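Local atomic coordinates of oxidoreductase (Azotobacter vinelandii, PDB entry 7D5M), a protein that binds NAD+ in a Rossmann-fold domain and probably acts as an NAD-dependent dehydrogenase related to inositol dehydrogenase. Residues A[71-75]-A[99-104]; A[166-172]-A[254-260]; A[305-309]-A[319-325]. All coordinates share one frame; numbering follows the deposited sequence.

Contact 1 (A[71-75]-A[99-104]); sequences YRTLF and AITRAA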
loop_
_atom_site.group_PDB
_atom_site.type_symbol
_atom_site.label_atom_id
_atom_site.label_comp_id
_atom_site.label_asym_id
_atom_site.label_seq_id
_atom_site.Cartn_x
_atom_site.Cartn_y
_atom_site.Cartn_z
ATOM N N TYR A 71 -38.889 -25.839 -8.366
ATOM C CA TYR A 71 -37.848 -26.887 -8.494
ATOM C C TYR A 71 -38.479 -28.277 -8.667
ATOM O O TYR A 71 -37.867 -29.094 -9.380
ATOM C CB TYR A 71 -36.879 -26.839 -7.312
ATOM C CG TYR A 71 -37.457 -27.209 -5.974
ATOM C CD1 TYR A 71 -38.063 -26.260 -5.163
ATOM C CD2 TYR A 71 -37.380 -28.506 -5.509
ATOM C CE1 TYR A 71 -38.586 -26.597 -3.924
ATOM C CE2 TYR A 71 -37.888 -28.854 -4.274
ATOM C CZ TYR A 71 -38.476 -27.895 -3.467
ATOM O OH TYR A 71 -39.003 -28.276 -2.266
ATOM N N ARG A 72 -39.630 -28.567 -8.043
ATOM C CA ARG A 72 -40.227 -29.933 -8.124
ATOM C C ARG A 72 -40.672 -30.173 -9.568
ATOM O O ARG A 72 -40.377 -31.255 -10.117
ATOM C CB ARG A 72 -41.359 -30.138 -7.107
ATOM C CG ARG A 72 -40.913 -29.932 -5.665
ATOM C CD ARG A 72 -42.021 -29.825 -4.619
ATOM N NE ARG A 72 -43.101 -28.895 -4.947
ATOM C CZ ARG A 72 -43.016 -27.561 -5.008
ATOM N NH1 ARG A 72 -41.873 -26.931 -4.778
ATOM N NH2 ARG A 72 -44.099 -26.852 -5.300
ATOM N N THR A 73 -41.349 -29.202 -10.172
ATOM C CA THR A 73 -41.808 -29.289 -11.581
ATOM C C THR A 73 -40.588 -29.363 -12.497
ATOM O O THR A 73 -40.577 -30.192 -13.419
ATOM C CB THR A 73 -42.703 -28.112 -11.964
ATOM O OG1 THR A 73 -43.741 -28.102 -10.981
ATOM C CG2 THR A 73 -43.236 -28.245 -13.374
ATOM N N LEU A 74 -39.589 -28.513 -12.252
ATOM C CA LEU A 74 -38.326 -28.553 -13.025
ATOM C C LEU A 74 -37.807 -29.995 -13.066
ATOM O O LEU A 74 -37.586 -30.503 -14.178
ATOM C CB LEU A 74 -37.313 -27.612 -12.376
ATOM C CG LEU A 74 -35.867 -27.784 -12.828
ATOM C CD1 LEU A 74 -35.671 -27.302 -14.256
ATOM C CD2 LEU A 74 -34.945 -27.040 -11.877
ATOM N N PHE A 75 -37.629 -30.640 -11.909
ATOM C CA PHE A 75 -37.007 -31.987 -11.824
ATOM C C PHE A 75 -37.936 -33.008 -12.494
ATOM O O PHE A 75 -37.430 -33.814 -13.288
ATOM C CB PHE A 75 -36.660 -32.371 -10.384
ATOM C CG PHE A 75 -35.738 -31.406 -9.683
ATOM C CD1 PHE A 75 -34.912 -30.554 -10.403
ATOM C CD2 PHE A 75 -35.690 -31.350 -8.299
ATOM C CE1 PHE A 75 -34.074 -29.661 -9.752
ATOM C CE2 PHE A 75 -34.849 -30.457 -7.651
ATOM C CZ PHE A 75 -34.050 -29.609 -8.378
ATOM N N ALA A 99 -34.210 -28.572 1.199
ATOM C CA ALA A 99 -35.344 -29.213 0.487
ATOM C C ALA A 99 -35.006 -29.337 -1.005
ATOM O O ALA A 99 -35.252 -30.403 -1.592
ATOM C CB ALA A 99 -36.622 -28.433 0.710
ATOM N N ILE A 100 -34.423 -28.298 -1.598
ATOM C CA ILE A 100 -34.148 -28.289 -3.063
ATOM C C ILE A 100 -33.003 -29.263 -3.355
ATOM O O ILE A 100 -33.144 -30.042 -4.319
ATOM C CB ILE A 100 -33.851 -26.874 -3.588
ATOM C CG1 ILE A 100 -35.043 -25.938 -3.371
ATOM C CG2 ILE A 100 -33.448 -26.949 -5.052
ATOM C CD1 ILE A 100 -34.722 -24.488 -3.591
ATOM N N THR A 101 -31.919 -29.216 -2.571
ATOM C CA THR A 101 -30.754 -30.123 -2.744
ATOM C C THR A 101 -31.224 -31.574 -2.559
ATOM O O THR A 101 -30.881 -32.426 -3.403
ATOM C CB THR A 101 -29.601 -29.752 -1.805
ATOM O OG1 THR A 101 -29.213 -28.415 -2.121
ATOM C CG2 THR A 101 -28.391 -30.644 -1.962
ATOM N N ARG A 102 -31.985 -31.850 -1.500
ATOM C CA ARG A 102 -32.484 -33.219 -1.218
ATOM C C ARG A 102 -33.268 -33.734 -2.429
ATOM O O ARG A 102 -32.980 -34.861 -2.890
ATOM C CB ARG A 102 -33.371 -33.259 0.028
ATOM C CG ARG A 102 -33.798 -34.675 0.377
ATOM C CD ARG A 102 -34.774 -34.751 1.533
ATOM N NE ARG A 102 -34.980 -36.159 1.849
ATOM C CZ ARG A 102 -35.231 -36.643 3.058
ATOM N NH1 ARG A 102 -35.337 -35.833 4.100
ATOM N NH2 ARG A 102 -35.388 -37.950 3.214
ATOM N N ALA A 103 -34.230 -32.955 -2.916
ATOM C CA ALA A 103 -35.096 -33.338 -4.058
ATOM C C ALA A 103 -34.223 -33.585 -5.305
ATOM O O ALA A 103 -34.465 -34.579 -6.022
ATOM C CB ALA A 103 -36.127 -32.275 -4.309
ATOM N N ALA A 104 -33.227 -32.732 -5.564
ATOM C CA ALA A 104 -32.364 -32.859 -6.761
ATOM C C ALA A 104 -31.587 -34.180 -6.665
ATOM O O ALA A 104 -31.551 -34.936 -7.654
ATOM C CB ALA A 104 -31.436 -31.669 -6.902
#
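Tyr-71 lays its ring across Ile-100, and one turn further on Phe-75 reaches Ala-103 and Ala-104. The helical segments 71-75 and 99-104 run nearly parallel, their axes approaching to 10.3 Å at an angle of 15°. Tyr-71 can be followed outward. Its CB already brushes the branch methyl of isoleucine, 4.1 Å from Ile-100 CG2. The next bond turns CG between the backbone N and the carbonyl carbon (chi1 67°), a rotation disfavoured inside helices but tolerable in a first turn such as this. It sets the ring face over isoleucine: Ile-100 CG1 lies 3.6 Å from the Tyr-71 ring centroid, a CH-pi contact, and Tyr-71 CD1 is 3.5 Å from that same Ile-100 CG1. The opposite face is covered by Arg-72 CG. At the ring's edge Tyr-71 CE2 meets Ala-103 CB at 3.8 Å, and at the tip Tyr-71 OH touches Ala-99 CB, also at 3.8 Å. A serine in place of Tyr-71 would probably leave Ile-100 CG1 without its aromatic cover and open a gap beside Ala-103. Alanines suit the partner helix because their small methyls let both rings come close to its backbone; Phe-75 CZ packs 3.6 Å from Ala-104 CB. The Ile-100 side chain is about 5 Å from the bound NAD. Helix 71-78, strand 87-91 and helix 97-106 follow one another in the beta-alpha-beta succession of the Rossmann fold, and both helices rest on that strand, Phe-75 and Ala-104 on Val-88, Ile-100 on Val-90.

Contact 2 (A[166-172]-A[254-260]); sequences RMVHMQF and AMGLVWS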
loop_
_atom_site.group_PDB
_atom_site.type_symbol
_atom_site.label_atom_id
_atom_site.label_comp_id
_atom_site.label_asym_id
_atom_site.label_seq_id
_atom_site.Cartn_x
_atom_site.Cartn_y
_atom_site.Cartn_z
ATOM N N ARG A 166 1.477 -22.100 13.916
ATOM C CA ARG A 166 1.183 -21.622 15.288
ATOM C C ARG A 166 -0.188 -20.952 15.325
ATOM O O ARG A 166 -0.946 -21.204 16.270
ATOM C CB ARG A 166 2.297 -20.678 15.754
ATOM C CG ARG A 166 3.609 -21.414 15.987
ATOM C CD ARG A 166 4.772 -20.538 16.399
ATOM N NE ARG A 166 5.879 -21.347 16.888
ATOM C CZ ARG A 166 7.095 -20.899 17.160
ATOM N NH1 ARG A 166 7.409 -19.633 16.951
ATOM N NH2 ARG A 166 8.008 -21.731 17.628
ATOM N N MET A 167 -0.480 -20.089 14.358
ATOM C CA MET A 167 -1.751 -19.326 14.353
ATOM C C MET A 167 -2.341 -19.227 12.955
ATOM O O MET A 167 -1.584 -19.145 11.971
ATOM C CB MET A 167 -1.557 -17.908 14.875
ATOM C CG MET A 167 -1.423 -17.855 16.351
ATOM S SD MET A 167 -0.496 -16.405 16.764
ATOM C CE MET A 167 1.106 -17.135 16.454
ATOM N N VAL A 168 -3.666 -19.200 12.920
ATOM C CA VAL A 168 -4.473 -18.968 11.697
ATOM C C VAL A 168 -5.436 -17.820 12.005
ATOM O O VAL A 168 -6.376 -18.037 12.780
ATOM C CB VAL A 168 -5.216 -20.244 11.265
ATOM C CG1 VAL A 168 -5.794 -20.068 9.869
ATOM C CG2 VAL A 168 -4.308 -21.466 11.333
ATOM N N HIS A 169 -5.174 -16.642 11.439
ATOM C CA HIS A 169 -5.958 -15.401 11.666
ATOM C C HIS A 169 -6.822 -15.129 10.440
ATOM O O HIS A 169 -6.274 -14.885 9.361
ATOM C CB HIS A 169 -5.036 -14.239 12.021
ATOM C CG HIS A 169 -4.554 -14.345 13.419
ATOM N ND1 HIS A 169 -4.177 -13.249 14.152
ATOM C CD2 HIS A 169 -4.453 -15.412 14.237
ATOM C CE1 HIS A 169 -3.806 -13.645 15.351
ATOM N NE2 HIS A 169 -3.958 -14.966 15.431
ATOM N N MET A 170 -8.132 -15.174 10.635
ATOM C CA MET A 170 -9.137 -15.084 9.557
ATOM C C MET A 170 -10.075 -13.928 9.869
ATOM O O MET A 170 -10.441 -13.740 11.052
ATOM C CB MET A 170 -9.919 -16.390 9.472
ATOM C CG MET A 170 -9.090 -17.519 8.917
ATOM S SD MET A 170 -9.767 -19.112 9.329
ATOM C CE MET A 170 -9.169 -19.319 11.007
ATOM N N GLN A 171 -10.450 -13.176 8.839
ATOM C CA GLN A 171 -11.514 -12.168 8.974
ATOM C C GLN A 171 -12.296 -12.112 7.668
ATOM O O GLN A 171 -11.724 -12.343 6.592
ATOM C CB GLN A 171 -10.950 -10.812 9.400
ATOM C CG GLN A 171 -10.101 -10.117 8.345
ATOM C CD GLN A 171 -9.778 -8.679 8.686
ATOM O OE1 GLN A 171 -9.051 -8.396 9.637
ATOM N NE2 GLN A 171 -10.309 -7.755 7.899
ATOM N N PHE A 172 -13.582 -11.848 7.794
ATOM C CA PHE A 172 -14.409 -11.315 6.692
ATOM C C PHE A 172 -15.260 -10.223 7.328
ATOM O O PHE A 172 -16.279 -10.539 7.955
ATOM C CB PHE A 172 -15.181 -12.431 5.988
ATOM C CG PHE A 172 -15.693 -12.061 4.618
ATOM C CD1 PHE A 172 -15.909 -10.739 4.258
ATOM C CD2 PHE A 172 -15.972 -13.048 3.685
ATOM C CE1 PHE A 172 -16.397 -10.415 3.003
ATOM C CE2 PHE A 172 -16.475 -12.721 2.436
ATOM C CZ PHE A 172 -16.672 -11.406 2.090
ATOM N N ALA A 254 -1.904 -25.179 17.973
ATOM C CA ALA A 254 -2.095 -23.968 17.137
ATOM C C ALA A 254 -3.411 -23.287 17.535
ATOM O O ALA A 254 -4.324 -23.966 18.035
ATOM C CB ALA A 254 -2.063 -24.287 15.660
ATOM N N MET A 255 -3.496 -21.974 17.347
ATOM C CA MET A 255 -4.707 -21.174 17.660
ATOM C C MET A 255 -5.295 -20.619 16.365
ATOM O O MET A 255 -4.529 -20.329 15.429
ATOM C CB MET A 255 -4.380 -20.011 18.602
ATOM C CG MET A 255 -3.820 -20.452 19.942
ATOM S SD MET A 255 -4.981 -21.482 20.891
ATOM C CE MET A 255 -6.202 -20.274 21.388
ATOM N N GLY A 256 -6.611 -20.469 16.345
ATOM C CA GLY A 256 -7.353 -19.880 15.226
ATOM C C GLY A 256 -8.208 -18.738 15.719
ATOM O O GLY A 256 -8.775 -18.829 16.830
ATOM N N LEU A 257 -8.332 -17.691 14.917
ATOM C CA LEU A 257 -9.204 -16.555 15.253
ATOM C C LEU A 257 -9.987 -16.200 14.001
ATOM O O LEU A 257 -9.343 -16.080 12.947
ATOM C CB LEU A 257 -8.330 -15.391 15.716
ATOM C CG LEU A 257 -9.061 -14.075 15.974
ATOM C CD1 LEU A 257 -10.021 -14.187 17.143
ATOM C CD2 LEU A 257 -8.054 -12.963 16.209
ATOM N N VAL A 258 -11.305 -16.059 14.126
ATOM C CA VAL A 258 -12.170 -15.588 13.006
ATOM C C VAL A 258 -12.938 -14.360 13.482
ATOM O O VAL A 258 -13.703 -14.464 14.469
ATOM C CB VAL A 258 -13.142 -16.662 12.492
ATOM C CG1 VAL A 258 -13.870 -16.194 11.239
ATOM C CG2 VAL A 258 -12.439 -17.988 12.247
ATOM N N TRP A 259 -12.725 -13.233 12.812
ATOM C CA TRP A 259 -13.557 -12.024 12.987
ATOM C C TRP A 259 -14.560 -11.956 11.833
ATOM O O TRP A 259 -14.132 -11.779 10.680
ATOM C CB TRP A 259 -12.685 -10.769 13.095
ATOM C CG TRP A 259 -13.496 -9.517 13.176
ATOM C CD1 TRP A 259 -14.713 -9.360 13.774
ATOM C CD2 TRP A 259 -13.144 -8.230 12.642
ATOM N NE1 TRP A 259 -15.148 -8.068 13.642
ATOM C CE2 TRP A 259 -14.203 -7.353 12.952
ATOM C CE3 TRP A 259 -12.030 -7.735 11.952
ATOM C CZ2 TRP A 259 -14.176 -6.009 12.587
ATOM C CZ3 TRP A 259 -12.003 -6.408 11.590
ATOM C CH2 TRP A 259 -13.066 -5.556 11.906
ATOM N N SER A 260 -15.847 -12.158 12.124
ATOM C CA SER A 260 -16.974 -12.067 11.160
ATOM C C SER A 260 -17.701 -10.741 11.385
ATOM O O SER A 260 -18.072 -10.479 12.541
ATOM C CB SER A 260 -17.927 -13.238 11.326
ATOM O OG SER A 260 -17.244 -14.480 11.262
#
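Met-170 turns its CG beside the backbone N (chi1 -71°) and bends again at chi3 (-81°), which folds the thioether back so that Met-170 CE lies 3.7 Å from Val-258 CG2. The two residues are neighbours in a parallel strand pair, 166-172 with 255-260, inside the large mixed sheet of the C-terminal alpha/beta domain of the GFO/IDH/MocA family. The hydrogen bonding is the regular parallel pattern: alternate residues of 166-172 reach across, each of the middle ones using both its N-H and its C=O. Thus Val-168 N donates to Met-255 O at 2.9 Å, while Val-168 O accepts from Leu-257 N, also at 2.9 Å. The intervening residues bond to strand 271-277 instead, where Arg-166 and Met-167 both face Ile-276 in a classic beta bulge. Val-168, Met-170 and Phe-172 pack on helix 202-217, so apolar side chains of different shapes suit the places that meet the helix; Gly-256 carries nothing there, where a CB would come near Met-170 CE. The other face meets a second subunit through Met-167, His-169, Met-255 and Trp-259. Leu-257 CB sits over one face of the His-169 ring, 4.1 Å from His-169 CD2, and the imidazole NE2 bonds to Tyr-245 OH of that subunit. Further along, Gln-171 and Trp-259 point the same way, the amide and ring planes 80° apart. Gln-171 NE2 is taken by Gly-270 O and Trp-259 NE1 by Asn-243 OD1, while Gln-171 OE1 rests at the indole edge, 3.8 Å from Trp-259 CE3.

Contact 3 (A[305-309]-A[319-325]); sequences ERGMG and DRIGAGH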
loop_
_atom_site.group_PDB
_atom_site.type_symbol
_atom_site.label_atom_id
_atom_site.label_comp_id
_atom_site.label_asym_id
_atom_site.label_seq_id
_atom_site.Cartn_x
_atom_site.Cartn_y
_atom_site.Cartn_z
ATOM N N GLU A 305 3.248 -13.342 -6.873
ATOM C CA GLU A 305 2.307 -12.866 -7.912
ATOM C C GLU A 305 1.733 -14.054 -8.674
ATOM O O GLU A 305 2.508 -14.946 -9.066
ATOM C CB GLU A 305 3.025 -11.923 -8.873
ATOM C CG GLU A 305 3.251 -10.547 -8.283
ATOM C CD GLU A 305 2.139 -9.537 -8.505
ATOM O OE1 GLU A 305 1.169 -9.858 -9.218
ATOM O OE2 GLU A 305 2.258 -8.410 -7.958
ATOM N N ARG A 306 0.426 -14.017 -8.919
ATOM C CA ARG A 306 -0.274 -14.970 -9.814
ATOM C C ARG A 306 0.494 -15.075 -11.130
ATOM O O ARG A 306 0.895 -14.019 -11.695
ATOM C CB ARG A 306 -1.689 -14.477 -10.106
ATOM C CG ARG A 306 -2.565 -15.470 -10.851
ATOM C CD ARG A 306 -3.757 -14.764 -11.480
ATOM N NE ARG A 306 -3.387 -13.794 -12.501
ATOM C CZ ARG A 306 -2.952 -14.088 -13.726
ATOM N NH1 ARG A 306 -2.802 -15.351 -14.108
ATOM N NH2 ARG A 306 -2.660 -13.112 -14.570
ATOM N N GLY A 307 0.669 -16.296 -11.631
ATOM C CA GLY A 307 1.178 -16.526 -12.995
ATOM C C GLY A 307 2.697 -16.577 -13.090
ATOM O O GLY A 307 3.198 -16.802 -14.206
ATOM N N MET A 308 3.434 -16.416 -11.992
ATOM C CA MET A 308 4.920 -16.371 -12.063
ATOM C C MET A 308 5.514 -17.780 -11.951
ATOM O O MET A 308 4.960 -18.629 -11.236
ATOM C CB MET A 308 5.506 -15.456 -10.991
ATOM C CG MET A 308 5.231 -13.990 -11.263
ATOM S SD MET A 308 5.930 -13.375 -12.818
ATOM C CE MET A 308 7.642 -13.182 -12.330
ATOM N N GLY A 309 6.650 -17.989 -12.619
ATOM C CA GLY A 309 7.299 -19.311 -12.746
ATOM C C GLY A 309 7.820 -19.877 -11.434
ATOM O O GLY A 309 8.037 -21.101 -11.368
ATOM N N ASP A 319 -4.182 -20.426 -14.823
ATOM C CA ASP A 319 -3.901 -19.087 -15.400
ATOM C C ASP A 319 -4.591 -18.977 -16.763
ATOM O O ASP A 319 -4.385 -19.867 -17.602
ATOM C CB ASP A 319 -2.407 -18.800 -15.506
ATOM C CG ASP A 319 -1.724 -18.620 -14.161
ATOM O OD1 ASP A 319 -2.391 -18.154 -13.206
ATOM O OD2 ASP A 319 -0.525 -18.948 -14.079
ATOM N N ARG A 320 -5.402 -17.929 -16.955
ATOM C CA ARG A 320 -6.145 -17.674 -18.221
ATOM C C ARG A 320 -5.472 -16.546 -19.004
ATOM O O ARG A 320 -5.763 -16.390 -20.201
ATOM C CB ARG A 320 -7.601 -17.333 -17.909
ATOM C CG ARG A 320 -8.360 -18.489 -17.274
ATOM C CD ARG A 320 -9.560 -18.046 -16.457
ATOM N NE ARG A 320 -10.117 -19.180 -15.744
ATOM C CZ ARG A 320 -11.002 -20.043 -16.242
ATOM N NH1 ARG A 320 -11.493 -19.875 -17.460
ATOM N NH2 ARG A 320 -11.424 -21.054 -15.508
ATOM N N ILE A 321 -4.584 -15.797 -18.352
ATOM C CA ILE A 321 -3.761 -14.758 -19.020
ATOM C C ILE A 321 -2.460 -14.590 -18.229
ATOM O O ILE A 321 -2.417 -14.982 -17.058
ATOM C CB ILE A 321 -4.572 -13.455 -19.158
ATOM C CG1 ILE A 321 -3.915 -12.478 -20.139
ATOM C CG2 ILE A 321 -4.830 -12.859 -17.782
ATOM C CD1 ILE A 321 -4.811 -11.367 -20.625
ATOM N N GLY A 322 -1.439 -14.042 -18.882
ATOM C CA GLY A 322 -0.087 -13.877 -18.327
ATOM C C GLY A 322 -0.068 -13.060 -17.051
ATOM O O GLY A 322 -0.954 -12.194 -16.856
ATOM N N ALA A 323 0.926 -13.330 -16.206
ATOM C CA ALA A 323 1.225 -12.596 -14.960
ATOM C C ALA A 323 1.173 -11.088 -15.220
ATOM O O ALA A 323 1.597 -10.658 -16.317
ATOM C CB ALA A 323 2.583 -13.004 -14.453
ATOM N N GLY A 324 0.657 -10.325 -14.250
ATOM C CA GLY A 324 0.573 -8.855 -14.321
ATOM C C GLY A 324 -0.780 -8.365 -14.810
ATOM O O GLY A 324 -1.143 -7.238 -14.467
ATOM N N HIS A 325 -1.504 -9.155 -15.599
ATOM C CA HIS A 325 -2.913 -8.867 -15.966
ATOM C C HIS A 325 -3.783 -9.323 -14.800
ATOM O O HIS A 325 -3.702 -10.488 -14.413
ATOM C CB HIS A 325 -3.332 -9.578 -17.255
ATOM C CG HIS A 325 -2.467 -9.317 -18.440
ATOM N ND1 HIS A 325 -1.355 -10.083 -18.728
ATOM C CD2 HIS A 325 -2.581 -8.417 -19.438
ATOM C CE1 HIS A 325 -0.794 -9.631 -19.839
ATOM N NE2 HIS A 325 -1.545 -8.628 -20.304
HETATM O O HOH W 1 0.243 -11.427 -11.476
HETATM O O HOH W 2 -2.531 -11.215 -11.803
HETATM O O HOH W 3 -1.087 -18.336 -10.837
HETATM O O HOH W 4 2.326 -15.763 -16.686
#
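Arg-306 drives its guanidinium into a ring of carbonyl oxygens from Ile-321, Gly-322 and His-325, the tight part of the contact. Both segments lie in the long loop between strand 301-305 and helix 329-349 of the C-terminal alpha/beta domain, where other subunits pack. With CG anti to the backbone N (chi1 -172°) and a bend at chi3, both terminal nitrogens meet Ile-321 O end-on, Arg-306 NH1 at 3.0 Å and nearly in line with the carbonyl. Arg-306 NH2 also donates to His-325 O at 2.8 Å and, from above the carbonyl plane, to Gly-322 O at 3.0 Å. Its two N-H groups serve three carbonyls, so at least one hydrogen is bifurcated, consistent with the bent Gly-322 bond (130° at the hydrogen). His-325 ND1 reaches Gly-322 O from the opposite face. A water links Arg-306 NE to His-325 O. Arg-306 NH1 forms a salt bridge and weak hydrogen bond with Asp-319 OD1, which Gln-148 also bonds. Gly-307 suits its type II turn: phi is positive, and a CB would crowd Ala-323 CA. The looser side is water-bridged: one water joins Gly-307 O to Ala-323 N, another Glu-305 OE1, Arg-306 O and Gly-324 N. There Ala-323 CB touches Met-308 SD at 3.7 Å. With Asp-319, a more distant Glu-327 and several carbonyl dipoles around it, the buried arginine is likely to stay charged and to tie the two turns together.

How the contacts relate
Contact 2 is the buried one, set in the middle of the mixed sheet, whereas contacts 1 and 3 are partly buried and lie farther from the chain's centre. Contacts 2 and 3 share the C-terminal domain, and contact 3 sits in the loop that follows strand 301-305, outermost within the chain of the sheet to which contact 2 belongs; their centres are about 28 Å apart. Contact 1 belongs to the Rossmann part, across the chain's centre from both. Chemistry follows place: helix against helix packs by apolar and CH-pi contact, with no hydrogen bond between the segments, strand beside strand relies on backbone hydrogen bonds, and the loop pair on charge and water. Contacts 2 and 3 also meet other subunits, unlike contact 1.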